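Local coordinates for FAD linked oxidase-like protein (Myceliophthora thermophila, PDB 5L6G), which oxidises the C1 hydroxyl of xylooligosaccharides and related sugars to lactones with a bicovalently bound FAD, reducing molecular oxygen to hydrogen peroxide, at residues Asn248-Trp253 and Arg359-Trp364; Ile239-Thr244 and Phe278-Gln283; Lys345-Ser350 and Ala435-Leu440. One frame throughout, in Å; residues are numbered along the deposited sequence.

Contact 1: residues Asn248-Trp253 and Arg359-Trp364. With NAG (2-acetamido-2-deoxy-beta-D-glucopyranose), chain F.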
loop_
_atom_site.group_PDB
_atom_site.type_symbol
_atom_site.label_atom_id
_atom_site.label_comp_id
_atom_site.label_asym_id
_atom_site.label_seq_id
_atom_site.Cartn_x
_atom_site.Cartn_y
_atom_site.Cartn_z
ATOM N N ASN A 248 12.208 -6.193 -27.679
ATOM C CA ASN A 248 11.375 -7.215 -27.063
ATOM C C ASN A 248 10.496 -6.648 -25.982
ATOM O O ASN A 248 9.354 -7.072 -25.844
ATOM C CB ASN A 248 12.207 -8.340 -26.466
ATOM C CG ASN A 248 12.719 -9.303 -27.522
ATOM O OD1 ASN A 248 12.554 -9.073 -28.719
ATOM N ND2 ASN A 248 13.301 -10.405 -27.080
ATOM N N VAL A 249 11.018 -5.690 -25.214
ATOM C CA VAL A 249 10.223 -5.087 -24.149
ATOM C C VAL A 249 9.082 -4.303 -24.770
ATOM O O VAL A 249 7.930 -4.375 -24.326
ATOM C CB VAL A 249 11.067 -4.125 -23.265
ATOM C CG1 VAL A 249 10.182 -3.326 -22.332
ATOM C CG2 VAL A 249 12.122 -4.904 -22.474
ATOM N N VAL A 250 9.411 -3.514 -25.781
ATOM C CA VAL A 250 8.423 -2.632 -26.377
ATOM C C VAL A 250 7.296 -3.458 -26.975
ATOM O O VAL A 250 6.135 -3.193 -26.749
ATOM C CB VAL A 250 9.063 -1.771 -27.476
ATOM C CG1 VAL A 250 8.004 -1.100 -28.340
ATOM C CG2 VAL A 250 10.005 -0.751 -26.850
ATOM N N LYS A 251 7.651 -4.447 -27.764
ATOM C CA LYS A 251 6.650 -5.249 -28.464
ATOM C C LYS A 251 5.830 -6.076 -27.478
ATOM O O LYS A 251 4.605 -6.249 -27.648
ATOM C CB LYS A 251 7.330 -6.158 -29.481
ATOM C CG LYS A 251 7.901 -5.417 -30.682
ATOM C CD LYS A 251 8.817 -6.303 -31.518
ATOM C CE LYS A 251 8.056 -7.474 -32.123
ATOM N NZ LYS A 251 8.958 -8.616 -32.468
ATOM N N GLY A 252 6.503 -6.563 -26.438
ATOM C CA GLY A 252 5.857 -7.397 -25.421
ATOM C C GLY A 252 4.880 -6.615 -24.584
ATOM O O GLY A 252 3.733 -7.004 -24.386
ATOM N N TRP A 253 5.340 -5.473 -24.097
ATOM C CA TRP A 253 4.521 -4.614 -23.287
ATOM C C TRP A 253 3.414 -4.017 -24.123
ATOM O O TRP A 253 2.292 -3.890 -23.645
ATOM C CB TRP A 253 5.403 -3.517 -22.685
ATOM C CG TRP A 253 4.855 -2.739 -21.555
ATOM C CD1 TRP A 253 3.551 -2.461 -21.263
ATOM C CD2 TRP A 253 5.637 -2.057 -20.582
ATOM N NE1 TRP A 253 3.478 -1.666 -20.146
ATOM C CE2 TRP A 253 4.752 -1.389 -19.723
ATOM C CE3 TRP A 253 7.015 -1.942 -20.363
ATOM C CZ2 TRP A 253 5.195 -0.625 -18.643
ATOM C CZ3 TRP A 253 7.460 -1.179 -19.308
ATOM C CH2 TRP A 253 6.552 -0.541 -18.446
ATOM N N ARG A 359 11.568 4.567 -24.594
ATOM C CA ARG A 359 12.444 5.218 -23.626
ATOM C C ARG A 359 12.555 4.407 -22.325
ATOM O O ARG A 359 13.629 4.255 -21.762
ATOM C CB ARG A 359 11.986 6.651 -23.382
ATOM C CG ARG A 359 12.047 7.486 -24.666
ATOM C CD ARG A 359 11.605 8.931 -24.465
ATOM N NE ARG A 359 10.386 9.027 -23.651
ATOM C CZ ARG A 359 10.225 9.778 -22.553
ATOM N NH1 ARG A 359 11.196 10.578 -22.087
ATOM N NH2 ARG A 359 9.060 9.761 -21.924
ATOM N N VAL A 360 11.432 3.891 -21.852
ATOM C CA VAL A 360 11.385 3.051 -20.649
ATOM C C VAL A 360 12.176 1.768 -20.853
ATOM O O VAL A 360 12.920 1.333 -19.962
ATOM C CB VAL A 360 9.907 2.742 -20.280
ATOM C CG1 VAL A 360 9.787 1.628 -19.237
ATOM C CG2 VAL A 360 9.214 4.019 -19.814
ATOM N N ALA A 361 12.021 1.163 -22.031
ATOM C CA ALA A 361 12.746 -0.063 -22.369
ATOM C C ALA A 361 14.244 0.176 -22.477
ATOM O O ALA A 361 15.039 -0.626 -21.997
ATOM C CB ALA A 361 12.223 -0.644 -23.673
ATOM N N GLU A 362 14.625 1.275 -23.125
ATOM C CA GLU A 362 16.035 1.603 -23.281
ATOM C C GLU A 362 16.633 1.837 -21.906
ATOM O O GLU A 362 17.720 1.394 -21.613
ATOM C CB GLU A 362 16.245 2.821 -24.195
ATOM C CG GLU A 362 15.953 2.493 -25.655
ATOM C CD GLU A 362 16.232 3.635 -26.624
ATOM O OE1 GLU A 362 17.057 4.531 -26.291
ATOM O OE2 GLU A 362 15.643 3.612 -27.729
ATOM N N TYR A 363 15.888 2.502 -21.046
ATOM C CA TYR A 363 16.375 2.724 -19.692
ATOM C C TYR A 363 16.577 1.383 -18.965
ATOM O O TYR A 363 17.547 1.192 -18.240
ATOM C CB TYR A 363 15.401 3.593 -18.920
ATOM C CG TYR A 363 16.063 4.240 -17.737
ATOM C CD1 TYR A 363 16.695 5.463 -17.869
ATOM C CD2 TYR A 363 16.081 3.611 -16.493
ATOM C CE1 TYR A 363 17.318 6.069 -16.786
ATOM C CE2 TYR A 363 16.700 4.205 -15.402
ATOM C CZ TYR A 363 17.324 5.439 -15.554
ATOM O OH TYR A 363 17.920 6.056 -14.470
ATOM N N TRP A 364 15.621 0.478 -19.164
ATOM C CA TRP A 364 15.631 -0.835 -18.524
ATOM C C TRP A 364 16.885 -1.580 -18.923
ATOM O O TRP A 364 17.654 -2.032 -18.073
ATOM C CB TRP A 364 14.393 -1.617 -18.967
ATOM C CG TRP A 364 14.075 -2.890 -18.229
ATOM C CD1 TRP A 364 14.943 -3.850 -17.771
ATOM C CD2 TRP A 364 12.770 -3.377 -17.957
ATOM N NE1 TRP A 364 14.242 -4.885 -17.187
ATOM C CE2 TRP A 364 12.908 -4.624 -17.300
ATOM C CE3 TRP A 364 11.484 -2.871 -18.186
ATOM C CZ2 TRP A 364 11.806 -5.365 -16.864
ATOM C CZ3 TRP A 364 10.391 -3.607 -17.754
ATOM C CH2 TRP A 364 10.563 -4.849 -17.106
HETATM C C1 NAG F . 16.109 -8.766 -29.545
HETATM C C2 NAG F . 16.642 -8.554 -30.970
HETATM C C3 NAG F . 15.940 -9.456 -31.965
HETATM C C4 NAG F . 15.988 -10.893 -31.484
HETATM C C5 NAG F . 15.398 -10.967 -30.072
HETATM C C6 NAG F . 15.482 -12.371 -29.507
HETATM C C7 NAG F . 17.426 -6.295 -31.491
HETATM C C8 NAG F . 17.063 -4.954 -32.054
HETATM N N2 NAG F . 16.451 -7.206 -31.466
HETATM O O3 NAG F . 16.569 -9.293 -33.217
HETATM O O4 NAG F . 15.229 -11.675 -32.370
HETATM O O5 NAG F . 16.143 -10.136 -29.205
HETATM O O6 NAG F . 14.707 -12.441 -28.336
HETATM O O7 NAG F . 18.570 -6.501 -31.080
#
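Residues Val249 and Ala361 mark the close point of two helical segments, 248-253 and 359-364, whose axes come within 9.0 Å and run 134° apart. Ala361, with only a methyl, sits at this point. Its CB meets Val249 CG1 at 3.6 Å, and Val250 CG2 touches the same methyl at 3.9 Å. One turn further along, Trp253 reaches over to the second helix. Its CG stands anti to the backbone N (chi1 -164°), which carries the six-membered ring across to Val360. There CZ3 of Trp253 lies 3.6 Å from CG1 of Val360, and the two side chains cross at about a right angle. The same CZ3 comes to the edge of the Trp364 ring, near its plane, 4.1 Å from Trp364 CZ3. No hydrogen bond joins the two segments. The Asn248 amide takes no part across the helices; its ND2 donates to O6 of the NAG at 2.8 Å and also bonds to Pro242 O. Trp243, Phe436 and Ile379 add further apolar contacts around Trp253. The arrangement is apolar helix-helix packing between helices 246-261 and 354-368, beside the large antiparallel sheet that carries substrate-binding residues Arg272 and Glu412.

Contact 2: residues Ile239-Thr244 and Phe278-Gln283. With XYS (alpha-D-xylopyranose), chain K.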
loop_
_atom_site.group_PDB
_atom_site.type_symbol
_atom_site.label_atom_id
_atom_site.label_comp_id
_atom_site.label_asym_id
_atom_site.label_seq_id
_atom_site.Cartn_x
_atom_site.Cartn_y
_atom_site.Cartn_z
ATOM N N ILE A 239 4.854 -16.676 -16.179
ATOM C CA ILE A 239 5.147 -16.682 -17.608
ATOM C C ILE A 239 6.407 -15.885 -17.773
ATOM O O ILE A 239 6.394 -14.664 -17.604
ATOM C CB ILE A 239 4.033 -16.044 -18.463
ATOM C CG1 ILE A 239 2.685 -16.731 -18.212
ATOM C CG2 ILE A 239 4.421 -16.091 -19.939
ATOM C CD1 ILE A 239 1.481 -15.932 -18.666
ATOM N N ASN A 240 7.496 -16.581 -18.099
ATOM C CA ASN A 240 8.762 -15.910 -18.307
ATOM C C ASN A 240 8.737 -15.139 -19.616
ATOM O O ASN A 240 8.216 -15.626 -20.614
ATOM C CB ASN A 240 9.924 -16.906 -18.287
ATOM C CG ASN A 240 10.215 -17.407 -16.893
ATOM O OD1 ASN A 240 10.187 -16.640 -15.936
ATOM N ND2 ASN A 240 10.508 -18.690 -16.769
ATOM N N LEU A 241 9.278 -13.924 -19.580
ATOM C CA LEU A 241 9.231 -13.027 -20.719
ATOM C C LEU A 241 10.642 -12.781 -21.213
ATOM O O LEU A 241 11.524 -12.510 -20.401
ATOM C CB LEU A 241 8.600 -11.700 -20.321
ATOM C CG LEU A 241 7.163 -11.756 -19.825
ATOM C CD1 LEU A 241 6.776 -10.419 -19.197
ATOM C CD2 LEU A 241 6.242 -12.141 -20.966
ATOM N N PRO A 242 10.850 -12.828 -22.540
ATOM C CA PRO A 242 12.183 -12.655 -23.106
ATOM C C PRO A 242 12.572 -11.196 -23.245
ATOM O O PRO A 242 12.943 -10.749 -24.333
ATOM C CB PRO A 242 12.046 -13.302 -24.480
ATOM C CG PRO A 242 10.649 -12.992 -24.856
ATOM C CD PRO A 242 9.876 -13.177 -23.590
ATOM N N TRP A 243 12.530 -10.466 -22.141
ATOM C CA TRP A 243 12.689 -9.024 -22.198
ATOM C C TRP A 243 14.155 -8.632 -21.985
ATOM O O TRP A 243 14.521 -7.981 -21.018
ATOM C CB TRP A 243 11.740 -8.365 -21.204
ATOM C CG TRP A 243 10.290 -8.367 -21.650
ATOM C CD1 TRP A 243 9.713 -9.140 -22.629
ATOM C CD2 TRP A 243 9.236 -7.586 -21.092
ATOM N NE1 TRP A 243 8.389 -8.854 -22.735
ATOM C CE2 TRP A 243 8.060 -7.912 -21.795
ATOM C CE3 TRP A 243 9.181 -6.620 -20.079
ATOM C CZ2 TRP A 243 6.831 -7.319 -21.509
ATOM C CZ3 TRP A 243 7.954 -6.022 -19.796
ATOM C CH2 TRP A 243 6.799 -6.377 -20.518
ATOM N N THR A 244 14.975 -9.042 -22.938
ATOM C CA THR A 244 16.429 -8.936 -22.841
ATOM C C THR A 244 16.989 -7.912 -23.814
ATOM O O THR A 244 18.186 -7.694 -23.844
ATOM C CB THR A 244 17.084 -10.278 -23.178
ATOM O OG1 THR A 244 16.471 -10.803 -24.365
ATOM C CG2 THR A 244 16.904 -11.258 -22.021
ATOM N N PHE A 278 17.905 -9.934 -13.910
ATOM C CA PHE A 278 18.249 -11.325 -14.228
ATOM C C PHE A 278 17.075 -12.157 -14.727
ATOM O O PHE A 278 17.283 -13.213 -15.330
ATOM C CB PHE A 278 18.909 -11.963 -13.002
ATOM C CG PHE A 278 19.873 -11.030 -12.324
ATOM C CD1 PHE A 278 21.072 -10.704 -12.941
ATOM C CD2 PHE A 278 19.550 -10.408 -11.138
ATOM C CE1 PHE A 278 21.960 -9.806 -12.342
ATOM C CE2 PHE A 278 20.437 -9.526 -10.538
ATOM C CZ PHE A 278 21.636 -9.232 -11.139
ATOM N N GLN A 279 15.855 -11.686 -14.522
ATOM C CA GLN A 279 14.690 -12.364 -15.086
ATOM C C GLN A 279 13.504 -11.409 -15.115
ATOM O O GLN A 279 13.419 -10.506 -14.285
ATOM C CB GLN A 279 14.342 -13.622 -14.275
ATOM C CG GLN A 279 13.136 -14.376 -14.816
ATOM C CD GLN A 279 13.136 -15.837 -14.443
ATOM O OE1 GLN A 279 13.578 -16.684 -15.221
ATOM N NE2 GLN A 279 12.662 -16.144 -13.252
ATOM N N THR A 280 12.620 -11.602 -16.089
ATOM C CA THR A 280 11.350 -10.894 -16.168
ATOM C C THR A 280 10.255 -11.925 -16.382
ATOM O O THR A 280 10.407 -12.840 -17.192
ATOM C CB THR A 280 11.331 -9.879 -17.316
ATOM O OG1 THR A 280 12.386 -8.906 -17.121
ATOM C CG2 THR A 280 9.977 -9.147 -17.345
ATOM N N GLN A 281 9.167 -11.808 -15.642
ATOM C CA GLN A 281 8.089 -12.774 -15.824
ATOM C C GLN A 281 6.788 -12.167 -15.365
ATOM O O GLN A 281 6.784 -11.250 -14.535
ATOM C CB GLN A 281 8.376 -14.049 -15.034
ATOM C CG GLN A 281 8.526 -13.824 -13.538
ATOM C CD GLN A 281 8.670 -15.097 -12.731
ATOM O OE1 GLN A 281 8.371 -15.107 -11.546
ATOM N NE2 GLN A 281 9.116 -16.167 -13.360
ATOM N N LEU A 282 5.696 -12.673 -15.936
ATOM C CA LEU A 282 4.403 -12.440 -15.368
ATOM C C LEU A 282 4.268 -13.409 -14.222
ATOM O O LEU A 282 4.740 -14.543 -14.322
ATOM C CB LEU A 282 3.299 -12.653 -16.385
ATOM C CG LEU A 282 3.272 -11.611 -17.502
ATOM C CD1 LEU A 282 2.768 -12.247 -18.782
ATOM C CD2 LEU A 282 2.424 -10.433 -17.102
ATOM N N GLN A 283 3.624 -12.946 -13.157
ATOM C CA GLN A 283 3.279 -13.744 -11.997
ATOM C C GLN A 283 1.806 -13.499 -11.769
ATOM O O GLN A 283 1.377 -12.347 -11.697
ATOM C CB GLN A 283 4.031 -13.274 -10.748
ATOM C CG GLN A 283 5.529 -13.261 -10.925
ATOM C CD GLN A 283 6.236 -12.777 -9.681
ATOM O OE1 GLN A 283 5.787 -11.843 -9.016
ATOM N NE2 GLN A 283 7.370 -13.385 -9.387
HETATM C C1 XYS K . 22.452 -8.830 -15.977
HETATM C C2 XYS K . 22.073 -7.602 -16.795
HETATM C C3 XYS K . 23.194 -7.222 -17.764
HETATM C C4 XYS K . 24.440 -6.986 -16.920
HETATM C C5 XYS K . 24.794 -8.290 -16.228
HETATM O O1 XYS K . 22.478 -9.946 -16.854
HETATM O O2 XYS K . 20.865 -7.855 -17.506
HETATM O O3 XYS K . 22.845 -6.061 -18.538
HETATM O O4 XYS K . 25.532 -6.543 -17.721
HETATM O O5 XYS K . 23.735 -8.673 -15.341
HETATM O O HOH W 1 13.186 -13.411 -18.321
HETATM O O HOH W 2 14.582 -9.161 -18.312
#
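Leu241, Thr280 and Leu282 form the tight side of this contact, where two antiparallel segments join. Ile239 and Leu282 are a hydrogen-bonded pair: Ile239 N to Leu282 O is 2.8 Å, Leu282 N to Ile239 O 2.7 Å. Asn240 and Gln281 form the next, non-hydrogen-bonded pair. Leu241 N donates to Thr280 O at 2.9 Å in a nearly straight bond (172°). On the apolar face CD1 of Ile239 lies 3.9 Å from CD1 of Leu282. CD1 of Leu241 packs over one face of the Trp243 ring, offset toward the rim. The Thr280 methyl CG2, held anti to the backbone N, meets both Leu241 and Trp243.

The opposite face is polar but firmly bonded. Gln281 NE2 donates to Asn240 OD1 at 2.8 Å, with the acceptor in the Gln281 amide plane. The same NE2 also bonds to Glu238 OE1, while Gln281 OE1 accepts from Gln283 NE2. Gln283 OE1 bonds to NE of substrate-binding Arg272, a second-shell link. The loose side is at exposed Gln279 and where the segments diverge. There water 1 links Leu241 O to Thr280 N, and water 2 lies 3.0 Å from Trp243 O and 2.5 Å from Thr280 OG1. Exposed Phe278 borders the xylose, with Phe278 CE1 3.7 Å from XYS O5. Strand 269-275 flanks 280-286 on its other edge. Helix 290-304 covers Ile239, Leu241 and Leu282; helix 246-261 packs on Trp243.

Contact 3: residues Lys345-Ser350 and Ala435-Leu440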
loop_
_atom_site.group_PDB
_atom_site.type_symbol
_atom_site.label_atom_id
_atom_site.label_comp_id
_atom_site.label_asym_id
_atom_site.label_seq_id
_atom_site.Cartn_x
_atom_site.Cartn_y
_atom_site.Cartn_z
ATOM N N LYS A 345 10.193 4.014 -5.773
ATOM C CA LYS A 345 9.290 4.937 -6.425
ATOM C C LYS A 345 8.087 4.142 -6.899
ATOM O O LYS A 345 8.081 2.883 -6.908
ATOM C CB LYS A 345 9.971 5.651 -7.598
ATOM C CG LYS A 345 11.165 6.507 -7.216
ATOM C CD LYS A 345 11.689 7.373 -8.362
ATOM C CE LYS A 345 10.908 8.666 -8.572
ATOM N NZ LYS A 345 11.180 9.759 -7.590
ATOM N N SER A 346 7.045 4.881 -7.249
ATOM C CA SER A 346 5.868 4.291 -7.823
ATOM C C SER A 346 5.370 5.119 -8.980
ATOM O O SER A 346 5.833 6.260 -9.220
ATOM C CB SER A 346 4.780 4.228 -6.753
ATOM O OG SER A 346 4.216 5.500 -6.546
ATOM N N LEU A 347 4.420 4.536 -9.693
ATOM C CA LEU A 347 3.702 5.210 -10.721
ATOM C C LEU A 347 2.360 4.525 -10.895
ATOM O O LEU A 347 2.189 3.337 -10.583
ATOM C CB LEU A 347 4.431 5.123 -12.073
ATOM C CG LEU A 347 5.412 6.191 -12.527
ATOM C CD1 LEU A 347 5.939 5.762 -13.887
ATOM C CD2 LEU A 347 4.784 7.552 -12.644
ATOM N N VAL A 348 1.427 5.318 -11.395
ATOM C CA VAL A 348 0.198 4.841 -11.996
ATOM C C VAL A 348 0.197 5.474 -13.372
ATOM O O VAL A 348 0.477 6.667 -13.509
ATOM C CB VAL A 348 -1.029 5.304 -11.209
ATOM C CG1 VAL A 348 -2.319 4.892 -11.912
ATOM C CG2 VAL A 348 -0.983 4.725 -9.800
ATOM N N THR A 349 -0.049 4.682 -14.404
ATOM C CA THR A 349 -0.089 5.217 -15.741
ATOM C C THR A 349 -1.275 4.632 -16.513
ATOM O O THR A 349 -1.831 3.574 -16.175
ATOM C CB THR A 349 1.193 4.929 -16.582
ATOM O OG1 THR A 349 1.200 3.566 -17.042
ATOM C CG2 THR A 349 2.502 5.252 -15.877
ATOM N N SER A 350 -1.629 5.346 -17.564
ATOM C CA SER A 350 -2.462 4.820 -18.637
ATOM C C SER A 350 -1.658 3.799 -19.433
ATOM O O SER A 350 -0.536 3.449 -19.066
ATOM C CB SER A 350 -2.857 5.982 -19.545
ATOM O OG SER A 350 -1.685 6.608 -20.068
ATOM N N ALA A 435 11.565 8.661 -17.732
ATOM C CA ALA A 435 11.320 8.022 -19.025
ATOM C C ALA A 435 9.822 7.818 -19.269
ATOM O O ALA A 435 9.377 7.826 -20.418
ATOM C CB ALA A 435 12.057 6.682 -19.132
ATOM N N PHE A 436 9.048 7.622 -18.208
ATOM C CA PHE A 436 7.591 7.522 -18.340
ATOM C C PHE A 436 6.967 8.907 -18.460
ATOM O O PHE A 436 6.200 9.195 -19.388
ATOM C CB PHE A 436 6.938 6.816 -17.133
ATOM C CG PHE A 436 7.286 5.353 -16.965
ATOM C CD1 PHE A 436 8.460 4.963 -16.336
ATOM C CD2 PHE A 436 6.384 4.360 -17.355
ATOM C CE1 PHE A 436 8.744 3.635 -16.120
ATOM C CE2 PHE A 436 6.659 3.026 -17.144
ATOM C CZ PHE A 436 7.839 2.652 -16.535
ATOM N N THR A 437 7.288 9.780 -17.505
ATOM C CA THR A 437 6.508 10.998 -17.325
ATOM C C THR A 437 6.803 12.047 -18.399
ATOM O O THR A 437 5.964 12.906 -18.648
ATOM C CB THR A 437 6.690 11.603 -15.916
ATOM O OG1 THR A 437 8.065 11.920 -15.701
ATOM C CG2 THR A 437 6.214 10.623 -14.842
ATOM N N GLY A 438 7.961 11.945 -19.054
ATOM C CA GLY A 438 8.310 12.830 -20.159
ATOM C C GLY A 438 7.329 12.743 -21.318
ATOM O O GLY A 438 7.143 13.715 -22.055
ATOM N N GLY A 439 6.673 11.593 -21.471
ATOM C CA GLY A 439 5.777 11.375 -22.586
ATOM C C GLY A 439 4.317 11.228 -22.223
ATOM O O GLY A 439 3.530 10.845 -23.075
ATOM N N LEU A 440 3.944 11.536 -20.977
ATOM C CA LEU A 440 2.552 11.442 -20.534
ATOM C C LEU A 440 2.106 12.778 -19.950
ATOM O O LEU A 440 2.852 13.382 -19.167
ATOM C CB LEU A 440 2.407 10.376 -19.461
ATOM C CG LEU A 440 2.815 8.949 -19.835
ATOM C CD1 LEU A 440 2.856 8.089 -18.590
ATOM C CD2 LEU A 440 1.861 8.372 -20.852
#
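Leu347 on strand 341-349 rests on Phe436 in a CH-pi contact, where helix 426-437 packs on the large antiparallel sheet of this FAD-linked oxidase. CD1 of Leu347 sits over one face of the ring, 3.7 Å from its centroid and 26° off the ring normal. It is displaced toward the CG side, and Leu347 CD1 to Phe436 CG is 3.4 Å. The chi1 of Leu347 is -92°, well off a staggered value, consistent with tight packing of CD1 on the ring. The other Leu347 methyl, CD2, lies 4.0 Å from Thr437 CG2.

Further along the strand, Thr349 turns its methyl to Leu440. CG2 stands anti to the carbonyl carbon, which places it 3.9 Å from Leu440 CD1 and leaves OG1 for polar partners. The two side chains cross at about a right angle. Leu440 closes a type I turn that begins at Thr437 and brings the leucine back toward the strand. Its CD2 approaches Ser350 OG. No hydrogen bond crosses between the segments. Tyr411 meets the Phe436 ring edge-to-face, and Trp445 touches Leu347, Thr437 and Leu440. The Thr349 hydroxyl, bonded to Tyr411 OH, is also tied within its own segment: OG1 donates to Ser350 O at 2.7 Å, in the carbonyl plane on a lone pair.

Overall arrangement
Contacts 2 and 3 both reach the same eight-stranded sheet, their centres about 21 Å apart. Contact 1 bridges them, its centre about 12 Å from that of contact 2 and about 14 Å from that of contact 3. Toward contact 2, Val249 CG2 packs on Trp243 CB at 3.7 Å, and Trp364 CZ2 lies 3.6 Å from Thr280 OG1. Toward contact 3, Val360 CG1 packs on Phe436 CZ at 3.5 Å. Contact 2 comes nearest to the substrate-binding residues named here. Between side chains, Arg272 is about 6 Å from Leu282 and about 11 Å from Trp364; Leu347 is about 9 Å from Glu412 and Tyr451. The Trp364 side chain is about 7 Å from the alpha-D-xylopyranose that Phe278 borders.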